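PDB 6HH2: Ras-related protein Rab-7L1 from Homo sapiens, which binds and hydrolyses GTP as a Rab-family switch in vesicle trafficking, maintains endosome-trans-Golgi organisation, and recruits the kinase LRRK2 to the Golgi and stimulates it. Local coordinates for residues A84-T94 with V121-L132; K23-S31 with V159-R170. The protein carries 4 engineered substitutions. All coordinates share one frame; numbering follows the deposited sequence. Where two conformers were deposited one is given.

Contact 1 of 2, residues A84-T94 with V121-L132; sequences ASAAVIMFDVT and VPALLLANKSDL. Engineered in segment 84-94: Ala87 (natural residue Cys). Engineered in segment 121-132: Ala123 (natural residue Cys), Ser130 (natural residue Cys). With GDP (guanosine-5'-diphosphate), chain B.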
loop_
_atom_site.group_PDB
_atom_site.type_symbol
_atom_site.label_atom_id
_atom_site.label_comp_id
_atom_site.label_asym_id
_atom_site.label_seq_id
_atom_site.Cartn_x
_atom_site.Cartn_y
_atom_site.Cartn_z
ATOM N N ALA A 84 -0.355 11.447 3.844
ATOM C CA ALA A 84 0.126 10.323 3.041
ATOM C C ALA A 84 0.301 10.747 1.587
ATOM O O ALA A 84 -0.395 11.627 1.080
ATOM C CB ALA A 84 -0.852 9.154 3.069
ATOM N N SER A 85 1.269 10.099 0.925
ATOM C CA SER A 85 1.563 10.323 -0.484
ATOM C C SER A 85 0.991 9.259 -1.403
ATOM O O SER A 85 0.933 9.487 -2.618
ATOM C CB SER A 85 3.091 10.406 -0.676
ATOM O OG SER A 85 3.557 11.663 -0.190
ATOM N N ALA A 86 0.555 8.127 -0.896
ATOM C CA ALA A 86 0.026 7.048 -1.728
ATOM C C ALA A 86 -0.636 6.048 -0.811
ATOM O O ALA A 86 -0.372 6.012 0.408
ATOM C CB ALA A 86 1.129 6.292 -2.527
ATOM N N ALA A 87 -1.473 5.199 -1.402
ATOM C CA ALA A 87 -2.060 4.086 -0.684
ATOM C C ALA A 87 -1.907 2.811 -1.482
ATOM O O ALA A 87 -2.028 2.816 -2.719
ATOM C CB ALA A 87 -3.557 4.321 -0.452
ATOM N N VAL A 88 -1.584 1.732 -0.775
ATOM C CA VAL A 88 -1.586 0.375 -1.293
ATOM C C VAL A 88 -2.805 -0.274 -0.694
ATOM O O VAL A 88 -2.910 -0.367 0.546
ATOM C CB VAL A 88 -0.348 -0.366 -0.826
ATOM C CG1 VAL A 88 -0.372 -1.827 -1.271
ATOM C CG2 VAL A 88 0.929 0.286 -1.411
ATOM N N ILE A 89 -3.799 -0.614 -1.495
ATOM C CA ILE A 89 -5.053 -1.226 -1.055
ATOM C C ILE A 89 -5.011 -2.699 -1.411
ATOM O O ILE A 89 -4.931 -3.045 -2.612
ATOM C CB ILE A 89 -6.273 -0.522 -1.650
ATOM C CG1 ILE A 89 -6.209 0.976 -1.280
ATOM C CG2 ILE A 89 -7.567 -1.215 -1.141
ATOM C CD1 ILE A 89 -7.448 1.798 -1.651
ATOM N N MET A 90 -4.958 -3.565 -0.413
ATOM C CA MET A 90 -4.757 -4.994 -0.605
ATOM C C MET A 90 -6.037 -5.757 -0.414
ATOM O O MET A 90 -6.833 -5.408 0.457
ATOM C CB MET A 90 -3.711 -5.556 0.367
ATOM C CG MET A 90 -2.364 -4.887 0.246
ATOM S SD MET A 90 -1.092 -5.636 1.307
ATOM C CE MET A 90 -1.428 -7.419 1.148
ATOM N N PHE A 91 -6.237 -6.760 -1.251
ATOM C CA PHE A 91 -7.280 -7.741 -1.054
ATOM C C PHE A 91 -6.718 -9.148 -1.236
ATOM O O PHE A 91 -5.610 -9.350 -1.735
ATOM C CB PHE A 91 -8.557 -7.433 -1.863
ATOM C CG PHE A 91 -8.453 -7.734 -3.321
ATOM C CD1 PHE A 91 -7.873 -6.798 -4.209
ATOM C CD2 PHE A 91 -8.911 -8.971 -3.817
ATOM C CE1 PHE A 91 -7.761 -7.106 -5.566
ATOM C CE2 PHE A 91 -8.823 -9.273 -5.180
ATOM C CZ PHE A 91 -8.273 -8.331 -6.059
ATOM N N ASP A 92 -7.490 -10.134 -0.794
ATOM C CA ASP A 92 -7.176 -11.550 -0.971
ATOM C C ASP A 92 -7.986 -12.081 -2.154
ATOM O O ASP A 92 -9.224 -12.068 -2.117
ATOM C CB ASP A 92 -7.565 -12.228 0.355
ATOM C CG ASP A 92 -7.434 -13.762 0.352
ATOM O OD1 ASP A 92 -7.192 -14.392 -0.696
ATOM O OD2 ASP A 92 -7.661 -14.332 1.456
ATOM N N VAL A 93 -7.281 -12.509 -3.231
ATOM C CA VAL A 93 -7.990 -13.011 -4.420
ATOM C C VAL A 93 -8.980 -14.140 -4.166
ATOM O O VAL A 93 -9.895 -14.364 -4.964
ATOM C CB VAL A 93 -7.033 -13.437 -5.560
ATOM C CG1 VAL A 93 -6.318 -12.255 -6.131
ATOM C CG2 VAL A 93 -6.067 -14.556 -5.098
ATOM N N THR A 94 -8.823 -14.840 -3.048
ATOM C CA THR A 94 -9.627 -15.985 -2.712
ATOM C C THR A 94 -10.846 -15.600 -1.865
ATOM O O THR A 94 -11.699 -16.455 -1.603
ATOM C CB THR A 94 -8.583 -16.822 -1.987
ATOM O OG1 THR A 94 -8.449 -16.495 -0.607
ATOM C CG2 THR A 94 -7.402 -17.175 -2.765
ATOM N N VAL A 121 -4.632 11.124 -4.299
ATOM C CA VAL A 121 -3.438 10.369 -3.948
ATOM C C VAL A 121 -3.357 9.127 -4.847
ATOM O O VAL A 121 -4.378 8.468 -5.056
ATOM C CB VAL A 121 -3.598 10.034 -2.446
ATOM C CG1 VAL A 121 -2.953 8.846 -1.931
ATOM C CG2 VAL A 121 -3.285 11.350 -1.595
ATOM N N PRO A 122 -2.197 8.740 -5.390
ATOM C CA PRO A 122 -2.129 7.447 -6.104
ATOM C C PRO A 122 -2.537 6.270 -5.224
ATOM O O PRO A 122 -2.206 6.197 -4.036
ATOM C CB PRO A 122 -0.637 7.309 -6.469
ATOM C CG PRO A 122 -0.062 8.607 -6.300
ATOM C CD PRO A 122 -0.885 9.400 -5.334
ATOM N N ALA A 123 -3.234 5.305 -5.832
ATOM C CA ALA A 123 -3.764 4.142 -5.141
ATOM C C ALA A 123 -3.487 2.908 -5.985
ATOM O O ALA A 123 -3.906 2.845 -7.162
ATOM C CB ALA A 123 -5.263 4.283 -4.906
ATOM N N LEU A 124 -2.690 1.983 -5.429
ATOM C CA LEU A 124 -2.263 0.757 -6.100
ATOM C C LEU A 124 -3.039 -0.397 -5.484
ATOM O O LEU A 124 -2.995 -0.593 -4.262
ATOM C CB LEU A 124 -0.764 0.569 -5.881
ATOM C CG LEU A 124 -0.251 -0.769 -6.354
ATOM C CD1 LEU A 124 -0.486 -0.985 -7.904
ATOM C CD2 LEU A 124 1.240 -0.849 -6.021
ATOM N N LEU A 125 -3.837 -1.085 -6.282
ATOM C CA LEU A 125 -4.629 -2.221 -5.831
ATOM C C LEU A 125 -3.811 -3.509 -5.985
ATOM O O LEU A 125 -3.368 -3.813 -7.096
ATOM C CB LEU A 125 -5.911 -2.260 -6.645
ATOM C CG LEU A 125 -6.880 -3.418 -6.324
ATOM C CD1 LEU A 125 -7.516 -3.229 -4.931
ATOM C CD2 LEU A 125 -8.020 -3.490 -7.402
ATOM N N LEU A 126 -3.572 -4.225 -4.877
ATOM C CA LEU A 126 -2.818 -5.473 -4.909
ATOM C C LEU A 126 -3.762 -6.656 -4.698
ATOM O O LEU A 126 -4.383 -6.787 -3.625
ATOM C CB LEU A 126 -1.713 -5.508 -3.862
ATOM C CG LEU A 126 -0.631 -4.427 -3.978
ATOM C CD1 LEU A 126 0.479 -4.776 -3.027
ATOM C CD2 LEU A 126 -0.038 -4.364 -5.385
ATOM N N ALA A 127 -3.850 -7.504 -5.714
ATOM C CA ALA A 127 -4.612 -8.755 -5.665
ATOM C C ALA A 127 -3.657 -9.783 -5.084
ATOM O O ALA A 127 -2.939 -10.492 -5.819
ATOM C CB ALA A 127 -5.050 -9.114 -7.093
ATOM N N ASN A 128 -3.660 -9.857 -3.759
ATOM C CA ASN A 128 -2.660 -10.665 -3.057
ATOM C C ASN A 128 -3.136 -12.107 -2.888
ATOM O O ASN A 128 -4.311 -12.426 -3.075
ATOM C CB ASN A 128 -2.279 -10.024 -1.697
ATOM C CG ASN A 128 -1.031 -10.664 -1.099
ATOM O OD1 ASN A 128 -0.059 -10.897 -1.803
ATOM N ND2 ASN A 128 -1.072 -10.973 0.210
ATOM N N LYS A 129 -2.194 -12.973 -2.481
ATOM C CA LYS A 129 -2.391 -14.429 -2.369
ATOM C C LYS A 129 -2.647 -15.073 -3.731
ATOM O O LYS A 129 -3.385 -16.060 -3.832
ATOM C CB LYS A 129 -3.469 -14.831 -1.343
ATOM C CG LYS A 129 -3.376 -14.097 0.020
ATOM C CD LYS A 129 -4.041 -14.924 1.092
ATOM C CE LYS A 129 -4.056 -14.080 2.357
ATOM N NZ LYS A 129 -4.672 -14.922 3.494
ATOM N N SER A 130 -2.044 -14.503 -4.792
ATOM C CA SER A 130 -2.221 -15.021 -6.146
ATOM C C SER A 130 -1.771 -16.465 -6.283
ATOM O O SER A 130 -2.198 -17.136 -7.225
ATOM C CB SER A 130 -1.421 -14.146 -7.134
ATOM O OG SER A 130 -0.011 -14.323 -6.922
ATOM N N ASP A 131 -0.915 -16.940 -5.365
ATOM C CA ASP A 131 -0.442 -18.321 -5.355
ATOM C C ASP A 131 -1.530 -19.324 -4.983
ATOM O O ASP A 131 -1.345 -20.520 -5.208
ATOM C CB ASP A 131 0.694 -18.456 -4.327
ATOM C CG ASP A 131 0.295 -18.002 -2.922
ATOM O OD1 ASP A 131 0.216 -16.773 -2.727
ATOM O OD2 ASP A 131 0.139 -18.899 -2.051
ATOM N N LEU A 132 -2.629 -18.877 -4.382
ATOM C CA LEU A 132 -3.704 -19.780 -4.007
ATOM C C LEU A 132 -4.660 -20.035 -5.166
ATOM O O LEU A 132 -4.693 -19.307 -6.151
ATOM C CB LEU A 132 -4.477 -19.242 -2.797
ATOM C CG LEU A 132 -3.625 -19.077 -1.546
ATOM C CD1 LEU A 132 -4.498 -18.481 -0.438
ATOM C CD2 LEU A 132 -2.995 -20.385 -1.114
HETATM P PB GDP B . -3.189 -8.795 7.689
HETATM O O1B GDP B . -3.723 -8.104 6.490
HETATM O O2B GDP B . -4.236 -9.254 8.647
HETATM O O3B GDP B . -2.061 -8.044 8.368
HETATM O O3A GDP B . -2.575 -10.192 7.085
HETATM P PA GDP B . -1.262 -10.976 7.527
HETATM O O1A GDP B . -0.015 -10.351 6.953
HETATM O O2A GDP B . -1.308 -11.178 9.035
HETATM O "O5'" GDP B . -1.461 -12.380 6.803
HETATM C "C5'" GDP B . -2.559 -13.226 7.114
HETATM C "C4'" GDP B . -2.212 -14.662 6.733
HETATM O "O4'" GDP B . -2.093 -14.726 5.272
HETATM C "C3'" GDP B . -0.846 -15.042 7.267
HETATM O "O3'" GDP B . -0.943 -16.436 7.607
HETATM C "C2'" GDP B . 0.081 -14.852 6.083
HETATM O "O2'" GDP B . 1.177 -15.753 6.161
HETATM C "C1'" GDP B . -0.833 -15.237 4.952
HETATM N N9 GDP B . -0.433 -14.614 3.685
HETATM C C8 GDP B . -0.062 -13.314 3.507
HETATM N N7 GDP B . 0.213 -13.078 2.184
HETATM C C5 GDP B . -0.002 -14.249 1.537
HETATM C C6 GDP B . 0.110 -14.709 0.156
HETATM O O6 GDP B . 0.503 -13.947 -0.747
HETATM N N1 GDP B . -0.223 -15.985 -0.075
HETATM C C2 GDP B . -0.611 -16.883 0.844
HETATM N N2 GDP B . -0.895 -18.199 0.497
HETATM N N3 GDP B . -0.694 -16.521 2.147
HETATM C C4 GDP B . -0.409 -15.248 2.494
HETATM O O HOH W 1 -6.941 -16.537 2.692
#

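Contact 2 of 2, residues K23-S31 with V159-R170; sequences KTSLVQRYS and VKENKNINEAMR. With MG (magnesium ion), chain C; GDP (guanosine-5'-diphosphate), chain B.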
loop_
_atom_site.group_PDB
_atom_site.type_symbol
_atom_site.label_atom_id
_atom_site.label_comp_id
_atom_site.label_asym_id
_atom_site.label_seq_id
_atom_site.Cartn_x
_atom_site.Cartn_y
_atom_site.Cartn_z
ATOM N N LYS A 23 -1.377 -7.593 4.824
ATOM C CA LYS A 23 -0.765 -6.272 4.971
ATOM C C LYS A 23 0.468 -6.327 5.864
ATOM O O LYS A 23 1.500 -5.764 5.505
ATOM C CB LYS A 23 -1.777 -5.298 5.575
ATOM C CG LYS A 23 -2.999 -5.133 4.676
ATOM C CD LYS A 23 -3.981 -4.057 5.259
ATOM C CE LYS A 23 -4.440 -4.339 6.708
ATOM N NZ LYS A 23 -5.127 -5.667 6.798
ATOM N N THR A 24 0.357 -6.880 7.088
ATOM C CA THR A 24 1.517 -6.930 7.962
ATOM C C THR A 24 2.629 -7.736 7.320
ATOM O O THR A 24 3.804 -7.365 7.436
ATOM C CB THR A 24 1.089 -7.459 9.330
ATOM O OG1 THR A 24 0.027 -6.618 9.820
ATOM C CG2 THR A 24 2.273 -7.431 10.337
ATOM N N SER A 25 2.273 -8.808 6.618
ATOM C CA SER A 25 3.289 -9.605 5.938
ATOM C C SER A 25 3.993 -8.775 4.852
ATOM O O SER A 25 5.214 -8.870 4.705
ATOM C CB SER A 25 2.644 -10.844 5.308
ATOM O OG SER A 25 2.124 -11.683 6.323
ATOM N N LEU A 26 3.179 -8.020 4.131
ATOM C CA LEU A 26 3.909 -7.105 3.119
ATOM C C LEU A 26 4.949 -6.056 3.775
ATOM O O LEU A 26 6.127 -5.882 3.404
ATOM C CB LEU A 26 2.870 -6.345 2.287
ATOM C CG LEU A 26 3.493 -5.520 1.173
ATOM C CD1 LEU A 26 2.571 -5.618 -0.109
ATOM C CD2 LEU A 26 3.674 -4.151 1.568
ATOM N N VAL A 27 4.453 -5.467 4.883
ATOM C CA VAL A 27 5.344 -4.498 5.517
ATOM C C VAL A 27 6.578 -5.194 6.088
ATOM O O VAL A 27 7.712 -4.700 5.960
ATOM C CB VAL A 27 4.575 -3.731 6.600
ATOM C CG1 VAL A 27 5.532 -2.839 7.421
ATOM C CG2 VAL A 27 3.455 -2.912 5.959
ATOM N N GLN A 28 6.384 -6.377 6.709
ATOM C CA GLN A 28 7.535 -7.098 7.249
ATOM C C GLN A 28 8.511 -7.493 6.161
ATOM O O GLN A 28 9.723 -7.476 6.389
ATOM C CB GLN A 28 7.049 -8.343 7.983
ATOM C CG GLN A 28 6.316 -7.982 9.268
ATOM C CD GLN A 28 5.652 -9.187 9.925
ATOM O OE1 GLN A 28 5.273 -10.159 9.258
ATOM N NE2 GLN A 28 5.536 -9.138 11.235
ATOM N N ARG A 29 8.027 -7.793 4.955
ATOM C CA ARG A 29 8.928 -8.195 3.890
ATOM C C ARG A 29 9.608 -7.008 3.220
ATOM O O ARG A 29 10.813 -7.066 2.877
ATOM C CB ARG A 29 8.163 -9.024 2.870
ATOM C CG ARG A 29 9.139 -9.904 2.091
ATOM C CD ARG A 29 8.498 -10.538 0.924
ATOM N NE ARG A 29 8.041 -11.915 1.118
ATOM C CZ ARG A 29 8.827 -12.989 1.134
ATOM N NH1 ARG A 29 10.148 -12.872 1.062
ATOM N NH2 ARG A 29 8.289 -14.192 1.258
ATOM N N TYR A 30 8.864 -5.944 3.016
ATOM C CA TYR A 30 9.337 -4.806 2.218
ATOM C C TYR A 30 10.043 -3.713 3.030
ATOM O O TYR A 30 10.898 -2.988 2.478
ATOM C CB TYR A 30 8.163 -4.200 1.436
ATOM C CG TYR A 30 8.666 -3.249 0.401
ATOM C CD1 TYR A 30 9.304 -3.734 -0.750
ATOM C CD2 TYR A 30 8.533 -1.876 0.560
ATOM C CE1 TYR A 30 9.845 -2.842 -1.699
ATOM C CE2 TYR A 30 9.050 -0.985 -0.378
ATOM C CZ TYR A 30 9.681 -1.490 -1.507
ATOM O OH TYR A 30 10.223 -0.646 -2.437
ATOM N N SER A 31 9.780 -3.603 4.326
ATOM C CA SER A 31 10.492 -2.623 5.142
ATOM C C SER A 31 11.924 -3.085 5.361
ATOM O O SER A 31 12.335 -4.163 4.928
ATOM C CB SER A 31 9.806 -2.472 6.500
ATOM O OG SER A 31 10.063 -3.641 7.288
ATOM N N VAL A 159 2.729 -12.173 -1.415
ATOM C CA VAL A 159 3.728 -11.849 -0.406
ATOM C C VAL A 159 4.438 -13.121 0.021
ATOM O O VAL A 159 5.661 -13.141 0.237
ATOM C CB VAL A 159 3.023 -11.183 0.812
ATOM C CG1 VAL A 159 4.049 -10.924 1.909
ATOM C CG2 VAL A 159 2.406 -9.844 0.371
ATOM N N LYS A 160 3.686 -14.229 0.092
ATOM C CA LYS A 160 4.253 -15.510 0.512
ATOM C C LYS A 160 5.405 -15.957 -0.378
ATOM O O LYS A 160 6.445 -16.397 0.127
ATOM C CB LYS A 160 3.162 -16.575 0.550
ATOM C CG LYS A 160 3.688 -17.982 0.809
ATOM C CD LYS A 160 2.555 -18.966 1.044
ATOM C CE LYS A 160 3.041 -20.403 0.938
ATOM N NZ LYS A 160 1.898 -21.370 0.990
ATOM N N GLU A 161 5.236 -15.872 -1.696
ATOM C CA GLU A 161 6.276 -16.298 -2.633
ATOM C C GLU A 161 7.138 -15.137 -3.105
ATOM O O GLU A 161 7.985 -15.326 -3.998
ATOM C CB GLU A 161 5.630 -16.923 -3.864
ATOM C CG GLU A 161 4.775 -18.147 -3.601
ATOM C CD GLU A 161 4.153 -18.678 -4.898
ATOM O OE1 GLU A 161 4.017 -17.904 -5.906
ATOM O OE2 GLU A 161 3.833 -19.893 -4.930
ATOM N N ASN A 162 6.918 -13.944 -2.563
ATOM C CA ASN A 162 7.642 -12.734 -2.944
ATOM C C ASN A 162 7.516 -12.459 -4.438
ATOM O O ASN A 162 8.487 -12.070 -5.097
ATOM C CB ASN A 162 9.106 -12.764 -2.483
ATOM C CG ASN A 162 9.724 -11.372 -2.346
ATOM O OD1 ASN A 162 9.050 -10.383 -2.023
ATOM N ND2 ASN A 162 11.041 -11.301 -2.567
ATOM N N LYS A 163 6.322 -12.671 -4.980
ATOM C CA LYS A 163 6.020 -12.437 -6.392
ATOM C C LYS A 163 5.453 -11.027 -6.567
ATOM O O LYS A 163 4.392 -10.700 -6.029
ATOM C CB LYS A 163 5.025 -13.448 -6.965
ATOM C CG LYS A 163 4.747 -13.264 -8.499
ATOM C CD LYS A 163 3.695 -14.248 -8.982
ATOM C CE LYS A 163 3.581 -14.249 -10.498
ATOM N NZ LYS A 163 2.609 -15.317 -10.920
ATOM N N ASN A 164 6.113 -10.241 -7.427
ATOM C CA ASN A 164 5.708 -8.894 -7.831
ATOM C C ASN A 164 5.772 -7.856 -6.714
ATOM O O ASN A 164 5.391 -6.725 -6.958
ATOM C CB ASN A 164 4.294 -8.802 -8.452
ATOM C CG ASN A 164 4.222 -9.275 -9.898
ATOM O OD1 ASN A 164 5.133 -9.058 -10.711
ATOM N ND2 ASN A 164 3.109 -9.912 -10.237
ATOM N N ILE A 165 6.245 -8.188 -5.508
ATOM C CA ILE A 165 6.187 -7.236 -4.406
ATOM C C ILE A 165 7.130 -6.073 -4.648
ATOM O O ILE A 165 6.735 -4.900 -4.635
ATOM C CB ILE A 165 6.550 -7.933 -3.087
ATOM C CG1 ILE A 165 5.579 -9.085 -2.820
ATOM C CG2 ILE A 165 6.657 -6.884 -1.973
ATOM C CD1 ILE A 165 4.163 -8.653 -2.678
ATOM N N ASN A 166 8.407 -6.389 -4.872
ATOM C CA ASN A 166 9.382 -5.314 -5.012
ATOM C C ASN A 166 9.086 -4.458 -6.243
ATOM O O ASN A 166 9.252 -3.229 -6.212
ATOM C CB ASN A 166 10.775 -5.899 -5.134
ATOM C CG ASN A 166 11.223 -6.541 -3.813
ATOM O OD1 ASN A 166 10.607 -6.343 -2.760
ATOM N ND2 ASN A 166 12.308 -7.303 -3.894
ATOM N N GLU A 167 8.653 -5.084 -7.329
ATOM C CA GLU A 167 8.439 -4.319 -8.551
ATOM C C GLU A 167 7.171 -3.464 -8.461
ATOM O O GLU A 167 7.168 -2.328 -8.950
ATOM C CB GLU A 167 8.375 -5.279 -9.737
ATOM C CG GLU A 167 9.738 -5.838 -10.146
ATOM C CD GLU A 167 10.603 -4.771 -10.772
ATOM O OE1 GLU A 167 11.330 -4.080 -10.021
ATOM O OE2 GLU A 167 10.537 -4.551 -12.000
ATOM N N ALA A 168 6.117 -3.986 -7.858
ATOM C CA ALA A 168 4.930 -3.159 -7.647
ATOM C C ALA A 168 5.270 -1.949 -6.787
ATOM O O ALA A 168 4.881 -0.812 -7.120
ATOM C CB ALA A 168 3.843 -4.003 -6.995
ATOM N N MET A 169 6.001 -2.164 -5.668
ATOM C CA MET A 169 6.384 -1.005 -4.862
ATOM C C MET A 169 7.306 -0.057 -5.612
ATOM O O MET A 169 7.206 1.171 -5.433
ATOM C CB MET A 169 7.074 -1.468 -3.580
ATOM C CG MET A 169 6.160 -2.264 -2.641
ATOM S SD MET A 169 4.602 -1.341 -2.182
ATOM C CE MET A 169 5.359 -0.015 -1.238
ATOM N N ARG A 170 8.217 -0.589 -6.437
ATOM C CA ARG A 170 9.140 0.266 -7.154
ATOM C C ARG A 170 8.394 1.217 -8.090
ATOM O O ARG A 170 8.700 2.407 -8.151
ATOM C CB ARG A 170 10.141 -0.578 -7.949
ATOM C CG ARG A 170 11.123 0.301 -8.679
ATOM C CD ARG A 170 12.101 -0.508 -9.586
ATOM N NE ARG A 170 11.423 -1.327 -10.609
ATOM C CZ ARG A 170 10.849 -0.838 -11.712
ATOM N NH1 ARG A 170 10.870 0.470 -11.992
ATOM N NH2 ARG A 170 10.265 -1.680 -12.564
HETATM MG MG MG C . -1.876 -7.335 10.264
HETATM P PB GDP B . -3.189 -8.795 7.689
HETATM O O1B GDP B . -3.723 -8.104 6.490
HETATM O O2B GDP B . -4.236 -9.254 8.647
HETATM O O3B GDP B . -2.061 -8.044 8.368
HETATM O O3A GDP B . -2.575 -10.192 7.085
HETATM P PA GDP B . -1.262 -10.976 7.527
HETATM O O1A GDP B . -0.015 -10.351 6.953
HETATM O O2A GDP B . -1.308 -11.178 9.035
HETATM O "O5'" GDP B . -1.461 -12.380 6.803
HETATM C "C5'" GDP B . -2.559 -13.226 7.114
HETATM C "C4'" GDP B . -2.212 -14.662 6.733
HETATM O "O4'" GDP B . -2.093 -14.726 5.272
HETATM C "C3'" GDP B . -0.846 -15.042 7.267
HETATM O "O3'" GDP B . -0.943 -16.436 7.607
HETATM C "C2'" GDP B . 0.081 -14.852 6.083
HETATM O "O2'" GDP B . 1.177 -15.753 6.161
HETATM C "C1'" GDP B . -0.833 -15.237 4.952
HETATM N N9 GDP B . -0.433 -14.614 3.685
HETATM C C8 GDP B . -0.062 -13.314 3.507
HETATM N N7 GDP B . 0.213 -13.078 2.184
HETATM C C5 GDP B . -0.002 -14.249 1.537
HETATM C C6 GDP B . 0.110 -14.709 0.156
HETATM O O6 GDP B . 0.503 -13.947 -0.747
HETATM N N1 GDP B . -0.223 -15.985 -0.075
HETATM C C2 GDP B . -0.611 -16.883 0.844
HETATM N N2 GDP B . -0.895 -18.199 0.497
HETATM N N3 GDP B . -0.694 -16.521 2.147
HETATM C C4 GDP B . -0.409 -15.248 2.494
HETATM O O HOH W 2 11.076 -1.963 -4.651
HETATM O O HOH W 3 -1.174 -9.145 10.835
HETATM O O HOH W 4 -2.648 -5.478 9.695
HETATM O O HOH W 5 -3.846 -7.895 10.845
HETATM O O HOH W 6 -1.605 -6.673 12.246
#

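Contact 1 of 2, residues A84-T94 with V121-L132
Phe91 lays one ring face over Ala127, whose CA is 3.9 Å from the ring centroid and 27° off the ring normal, a CH-pi contact offset toward the rim. Leu125 CD1 meets the same ring at its edge, 3.7 Å from Phe91 CD1. A chi1 of 76° sets Phe91 CG between its backbone N and carbonyl carbon, and this turns the ring across to strand 123-128. Ala127 CB also receives Val93 CG1 at 3.5 Å. On the other sheet face, Val88 reaches across with CG1, anti to its own backbone N, and meets Leu126 CD1 at 3.5 Å.

Between these two faces the strands run parallel, 20° apart, in one-to-one register. Seven backbone bonds join them, from N of the engineered Ala87 to Pro122 O through Val93 N to Asn128 O.

The C-terminal ends form part of the guanine pocket, and segment 121-132 supplies the N-K-x-D motif of Ras-like GTPases. Asp131 OD1 accepts from GDP N1 at 2.8 Å, while OD2 takes N2. The extended Lys129 chain runs along the base, its NZ bonded to GDP O4' at 3.1 Å and also to Ala20 O. The Asp92-Lys129 salt bridge is long (OD2 to NZ 3.7 Å), and a water links the same two atoms; Asp92 OD1 accepts from Thr94 N two residues on, an Asx turn. Asn128 OD1 accepts from Thr157 OG1 and Val159 N, while ND2 donates to Val21 O.

These are neighbouring central strands of the sheet, joined by a beta-alpha-beta crossover through helix 96-112. That helix packs on the face of Ala87 and Phe91, helix 165-178 on that of Val88, and strand 8-17 pairs with the far edge of 86-92.

Contact 2 of 2, residues K23-S31 with V159-R170
Arg29 NE donates to Val159 O at 2.8 Å, with an N-H...O angle of 133°; the oxygen is tilted from the guanidinium plane. NH2 adds a weak bond to the same carbonyl. Asn162 stacks on the guanidinium, its amide plane only 16° from it and its CB 3.6 Å above the centre. The bend at chi3 turns the arginine head over this loop.

Both segments also hold the nucleotide. Lys23 NZ and N converge on GDP O1B, and Ser25 OG bonds GDP O1A at 2.6 Å. Thr24 OG1 and GDP O3B, with four waters, make up the six ligands of the magnesium ion. This grip of Lys23 and Thr24 on phosphate and metal is as in a P-loop (Walker A). From the other segment, Lys160 N makes a weak bond to GDP O6, and its side chain lies along the base.

Packing spreads outward from Val159, whose CG1 rests on Ser25 CB at 3.7 Å and whose CG2 faces Leu26 CB. At the far end Tyr30 offers a ring face to Met169: CG stands 3.7 Å from the ring centroid, only 6° off the normal, and SD lies more distantly above the same face, a Met-aromatic contact. Asn166 OD1 meets the ring edge, and a water joins Tyr30 OH to Asn166 O.

The axes of the short segments 23-30 and 165-170 approach to 11.4 Å and cross nearly at right angles, and the contact is made by side chains. Met169 touches Val88 of strand 86-92, whereas Tyr30 touches strand 58-66 and makes a cation-pi contact with Lys50 of strand 48-55.

Overall arrangement
Contact 1 is the buried heart of the sheet, its centre about 6 Å from that of the chain; contact 2, about 10 Å out, is partly buried and has exposed residues such as Arg29 and Asn166. Regular backbone bonding dominates the first, whereas side-chain grips and ring packing carry the second. Helices 23-30 and 165-178 lie on the same side of strand 86-92, and the two contacts touch, as where Asp131 CB packs against Glu161 OE2 at 3.5 Å. They share GDP too: contact 1 reads the guanine edge and touches the sugar, while contact 2 holds the phosphates and the magnesium ion and also borders the base through Lys160.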